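PDB 5H80: carboxylase from Deinococcus radiodurans, which probably catalyses the ATP-dependent carboxylation of biotin, the task of the biotin carboxylase domain within this single-chain enzyme. Local coordinates for residues R234-E239 against P271-P276; D256-R261 against Q470-S475. All coordinates share one frame; numbering follows the deposited sequence.

How the interactions relate
A salt bridge from Arg236 of interaction 1 to Asp256 of interaction 2 joins the two contacts, an example of how one buried aspartate can tie separate parts of an enzyme together. Their centres lie about 8 Å apart, on the same side of the chain's centre. Along the chain their segments alternate: 234-239, 256-261, 271-276, then 470-475. Strands 236-245 and 249-256 are antiparallel neighbours in one sheet, so interaction 1 begins on the strand next to that from which interaction 2 departs. Interaction 1 lies within the ATP-binding region, whereas interaction 2 links it to the C-terminal region of the biotin carboxylase; a probable His237 N to Thr258 OG1 bond also ties them.

Interaction 1 (R234-E239 against P271-P276); sequences RARHIE and PAPHLP
Ile238 and Ala272 hold the nearest pair of CA atoms, with Ile238 CA 7.2 Å from Ala272 CA, so side chains bridge the gap between an inner strand of the sheet and an irregular loop. The setting is the ATP-grasp fold expected of a biotin carboxylase: 234-239 leads into strand 236-245 of a four-stranded antiparallel sheet, and 271-276 connects strand 264-270 to helix 277-293, with Pro276 as the N-cap residue. Arg236 carries the polar half. Its chain bends at chi3 (56°), which turns the guanidinium toward the loop, where two nitrogens fork onto one carbonyl oxygen. Arg236 NH2 donates to Pro273 O at 2.7 Å, with an N-H...O angle of 145°; the second prong, from Arg236 NH1 to Pro273 O, is weak at 3.0 Å. The carbonyl oxygen lies near the guanidinium edge, and the methyl of Ala272 approaches obliquely, its CB 3.7 Å from Arg236 NH2. NE is held by the carboxylate of Asp256 while NH2, and more weakly NH1, are held by Pro273 O, so the flat group is unlikely to turn freely. On the other side of the strand, His237 NE2 donates to Glu239 OE1 at 3.1 Å; the acceptor lies in the ring plane, whereas the donor stands above the carboxylate plane. Glu239 is also salt-bridged to Arg255 and Lys265. The apolar half of the contact is a meeting of branch ends: the two chains approach end on, Ile238 CD1 lying 3.7 Å from Leu275 CD1.

Interaction 2 (D256-R261 against Q470-S475); sequences DCTVQR and QHYELS
Asp256 and Tyr472 face one another across the contact: the aspartate holds CG anti to its own N (chi1 -172°), extending its carboxylate toward the second segment, and the tyrosine chi1 of -138°, away from the usual staggered values, swings the phenol inward to meet it. Tyr472 OH donates to Asp256 OD1 at 2.6 Å. The oxygen lies at the ring's edge, near its plane, yet the hydroxyl comes from above the carboxylate, the two planes being 87° apart. The same oxygen accepts twice more from its own segment, from Thr258 N at 3.0 Å, which closes an Asx turn, and from Thr258 OG1, so three donors grip a single buried atom. With an alanine here instead of Asp256, Tyr472 OH and the Thr258 N and OG1 donors would probably lose their common acceptor, and Arg236 its carboxylate partner. Water 1 adds a second link across the contact, accepting from Val259 N at 2.9 Å and donating to Tyr472 OH at 2.9 Å. Beside this polar cluster, Leu474 CD1 sits 3.5 Å above the plane of the Tyr472 ring, over its centre, and also lies 3.6 Å from Val259 CG2, so the one methyl touches both the ring face and the valine. Tyr472 closes helix 467-471 in a Schellman motif, and its ring meets Phe269 of strand 264-270 edge-to-face while touching Leu434 of helix 434-446. The contact therefore lies where the turn between strands 249-256 and 260-261 is met by the exit from helix 467-471, just before helix 478-481.

Interaction 1 (R234-E239 against P271-P276)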
# COMPACT_ATOMS: atom_id res chain seq x y z
N ARG A 234 1.72 28.54 -19.72
CA ARG A 234 2.86 28.07 -19.05
C ARG A 234 2.75 27.91 -17.56
O ARG A 234 3.70 28.13 -16.81
CB ARG A 234 4.02 29.02 -19.33
CG ARG A 234 4.56 28.79 -20.69
CD ARG A 234 5.45 29.91 -21.14
NE ARG A 234 4.91 31.25 -20.96
CZ ARG A 234 4.01 31.85 -21.75
NH1 ARG A 234 3.46 31.23 -22.78
NH2 ARG A 234 3.64 33.11 -21.45
N ALA A 235 1.59 27.52 -17.11
CA ALA A 235 1.36 27.22 -15.71
C ALA A 235 1.12 25.73 -15.35
O ALA A 235 0.63 24.90 -16.14
CB ALA A 235 0.25 28.04 -15.17
N ARG A 236 1.48 25.43 -14.13
CA ARG A 236 1.11 24.23 -13.43
C ARG A 236 -0.19 24.33 -12.58
O ARG A 236 -0.53 25.37 -12.04
CB ARG A 236 2.31 23.77 -12.56
CG ARG A 236 3.51 23.36 -13.43
CD ARG A 236 4.80 23.22 -12.57
NE ARG A 236 4.62 22.26 -11.43
CZ ARG A 236 5.60 21.89 -10.61
NH1 ARG A 236 6.86 22.42 -10.71
NH2 ARG A 236 5.35 21.09 -9.60
N HIS A 237 -0.88 23.18 -12.47
CA HIS A 237 -2.09 23.04 -11.72
C HIS A 237 -1.64 22.49 -10.42
O HIS A 237 -1.21 21.37 -10.39
CB HIS A 237 -3.07 22.12 -12.37
CG HIS A 237 -4.29 21.84 -11.54
ND1 HIS A 237 -5.55 22.25 -11.92
CD2 HIS A 237 -4.47 21.20 -10.35
CE1 HIS A 237 -6.43 21.93 -10.99
NE2 HIS A 237 -5.82 21.18 -10.09
N ILE A 238 -1.70 23.30 -9.40
CA ILE A 238 -1.33 22.89 -8.01
C ILE A 238 -2.47 23.18 -7.02
O ILE A 238 -3.01 24.26 -7.00
CB ILE A 238 -0.03 23.57 -7.59
CG1 ILE A 238 1.15 23.33 -8.54
CG2 ILE A 238 0.37 22.99 -6.25
CD1 ILE A 238 2.52 23.94 -8.10
N GLU A 239 -2.87 22.16 -6.25
CA GLU A 239 -4.10 22.24 -5.45
C GLU A 239 -3.72 21.85 -4.05
O GLU A 239 -2.84 21.01 -3.85
CB GLU A 239 -5.21 21.35 -5.94
CG GLU A 239 -4.93 19.80 -5.95
CD GLU A 239 -5.97 18.99 -6.73
OE1 GLU A 239 -6.74 19.56 -7.57
OE2 GLU A 239 -6.06 17.78 -6.52
N PRO A 271 4.31 14.94 -3.38
CA PRO A 271 4.23 16.37 -3.55
C PRO A 271 4.22 16.82 -4.97
O PRO A 271 4.46 16.09 -5.94
CB PRO A 271 5.52 16.86 -2.90
CG PRO A 271 6.50 15.75 -3.15
CD PRO A 271 5.70 14.49 -3.07
N ALA A 272 3.97 18.11 -5.13
CA ALA A 272 4.33 18.76 -6.36
C ALA A 272 5.85 18.76 -6.65
O ALA A 272 6.54 19.38 -5.84
CB ALA A 272 3.83 20.21 -6.32
N PRO A 273 6.29 18.13 -7.75
CA PRO A 273 7.78 18.06 -7.99
C PRO A 273 8.43 19.38 -8.20
O PRO A 273 7.85 20.26 -8.86
CB PRO A 273 7.96 17.07 -9.11
CG PRO A 273 6.62 16.41 -9.31
CD PRO A 273 5.55 17.26 -8.69
N HIS A 274 9.62 19.61 -7.58
CA HIS A 274 10.44 20.78 -7.92
C HIS A 274 9.72 22.09 -7.56
O HIS A 274 9.61 22.98 -8.43
CB HIS A 274 10.85 20.77 -9.41
CG HIS A 274 11.65 19.59 -9.80
ND1 HIS A 274 12.73 19.19 -9.04
CD2 HIS A 274 11.51 18.68 -10.78
CE1 HIS A 274 13.26 18.11 -9.58
NE2 HIS A 274 12.48 17.73 -10.58
N LEU A 275 8.98 22.08 -6.45
CA LEU A 275 8.28 23.24 -5.95
C LEU A 275 9.00 23.91 -4.82
O LEU A 275 9.16 23.35 -3.70
CB LEU A 275 6.92 22.81 -5.45
CG LEU A 275 5.89 23.97 -5.10
CD1 LEU A 275 5.53 24.92 -6.25
CD2 LEU A 275 4.64 23.49 -4.40
N PRO A 276 9.38 25.18 -5.00
CA PRO A 276 10.08 25.82 -3.89
C PRO A 276 9.16 26.02 -2.66
O PRO A 276 7.93 26.37 -2.81
CB PRO A 276 10.40 27.21 -4.42
CG PRO A 276 10.47 27.01 -5.87
CD PRO A 276 9.26 26.11 -6.13

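Interaction 2 (D256-R261 against Q470-S475)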
# COMPACT_ATOMS: atom_id res chain seq x y z
N ASP A 256 -0.07 18.01 -7.55
CA ASP A 256 0.12 18.61 -8.85
C ASP A 256 -0.52 17.72 -9.86
O ASP A 256 -0.13 16.55 -10.03
CB ASP A 256 1.53 18.85 -9.14
CG ASP A 256 1.81 19.66 -10.43
OD1 ASP A 256 1.40 19.23 -11.52
OD2 ASP A 256 2.52 20.68 -10.22
N CYS A 257 -1.43 18.32 -10.57
CA CYS A 257 -2.26 17.61 -11.55
C CYS A 257 -2.11 18.29 -12.95
O CYS A 257 -3.10 18.41 -13.70
CB CYS A 257 -3.69 17.67 -11.18
SG CYS A 257 -4.05 17.13 -9.47
N THR A 258 -0.91 18.69 -13.28
CA THR A 258 -0.65 19.46 -14.51
C THR A 258 -0.88 18.72 -15.82
O THR A 258 -1.28 19.29 -16.83
CB THR A 258 0.76 20.06 -14.41
OG1 THR A 258 0.87 20.97 -13.28
CG2 THR A 258 1.25 20.70 -15.82
N VAL A 259 -0.55 17.43 -15.87
CA VAL A 259 -0.69 16.60 -17.07
C VAL A 259 -2.21 16.25 -17.26
O VAL A 259 -2.83 15.49 -16.50
CB VAL A 259 0.18 15.34 -16.93
CG1 VAL A 259 -0.07 14.44 -18.12
CG2 VAL A 259 1.67 15.72 -16.70
N GLN A 260 -2.81 16.99 -18.21
CA GLN A 260 -4.27 16.93 -18.52
C GLN A 260 -4.46 16.78 -19.99
O GLN A 260 -3.66 17.24 -20.71
CB GLN A 260 -4.91 18.24 -18.15
CG GLN A 260 -4.67 18.62 -16.75
CD GLN A 260 -5.30 19.89 -16.27
OE1 GLN A 260 -6.11 20.50 -16.96
NE2 GLN A 260 -5.01 20.23 -15.01
N ARG A 261 -5.52 16.11 -20.40
CA ARG A 261 -5.86 15.87 -21.84
C ARG A 261 -7.17 16.60 -21.98
O ARG A 261 -8.13 16.25 -21.27
CB ARG A 261 -6.02 14.43 -22.18
CG ARG A 261 -6.19 14.14 -23.68
CD ARG A 261 -6.54 12.67 -23.78
NE ARG A 261 -6.07 12.00 -24.99
CZ ARG A 261 -5.64 10.71 -25.07
NH1 ARG A 261 -5.55 9.94 -23.98
NH2 ARG A 261 -5.29 10.19 -26.25
N GLN A 470 9.86 13.57 -16.93
CA GLN A 470 11.04 13.32 -16.13
C GLN A 470 11.72 14.56 -15.47
O GLN A 470 12.07 14.45 -14.29
CB GLN A 470 12.00 12.54 -16.97
CG GLN A 470 11.56 11.15 -17.33
CD GLN A 470 12.41 10.54 -18.40
OE1 GLN A 470 13.41 11.12 -18.84
NE2 GLN A 470 12.05 9.37 -18.83
N HIS A 471 11.70 15.76 -16.10
CA HIS A 471 12.17 17.01 -15.51
C HIS A 471 11.06 17.94 -14.99
O HIS A 471 11.40 18.92 -14.39
CB HIS A 471 12.96 17.79 -16.53
CG HIS A 471 14.22 17.14 -16.93
ND1 HIS A 471 15.25 16.95 -16.04
CD2 HIS A 471 14.56 16.50 -18.05
CE1 HIS A 471 16.26 16.34 -16.65
NE2 HIS A 471 15.86 16.02 -17.87
N TYR A 472 9.80 17.45 -15.11
CA TYR A 472 8.60 18.16 -14.79
C TYR A 472 8.59 19.53 -15.50
O TYR A 472 8.22 20.54 -14.82
CB TYR A 472 8.39 18.23 -13.26
CG TYR A 472 6.95 17.99 -12.92
CD1 TYR A 472 6.46 16.66 -12.92
CD2 TYR A 472 6.05 19.05 -12.72
CE1 TYR A 472 5.06 16.40 -12.71
CE2 TYR A 472 4.66 18.79 -12.42
CZ TYR A 472 4.18 17.51 -12.48
OH TYR A 472 2.84 17.25 -12.34
N GLU A 473 9.01 19.58 -16.77
CA GLU A 473 9.00 20.84 -17.48
C GLU A 473 7.66 20.90 -18.22
O GLU A 473 7.61 20.46 -19.40
CB GLU A 473 10.15 20.88 -18.42
CG GLU A 473 11.47 21.02 -17.70
CD GLU A 473 12.66 20.94 -18.65
OE1 GLU A 473 12.61 20.34 -19.74
OE2 GLU A 473 13.67 21.51 -18.28
N LEU A 474 6.57 21.22 -17.50
CA LEU A 474 5.20 20.90 -17.97
C LEU A 474 4.31 22.12 -17.67
O LEU A 474 4.63 22.96 -16.76
CB LEU A 474 4.66 19.78 -17.10
CG LEU A 474 5.38 18.44 -17.24
CD1 LEU A 474 4.82 17.46 -16.17
CD2 LEU A 474 5.29 17.85 -18.62
N SER A 475 3.26 22.25 -18.43
CA SER A 475 2.21 23.18 -18.14
C SER A 475 0.90 22.44 -18.43
O SER A 475 0.92 21.35 -19.01
CB SER A 475 2.24 24.44 -19.16
OG SER A 475 1.99 23.93 -20.45
O HOH W 1 0.66 15.96 -13.68
O HOH W 2 -0.77 18.97 -19.98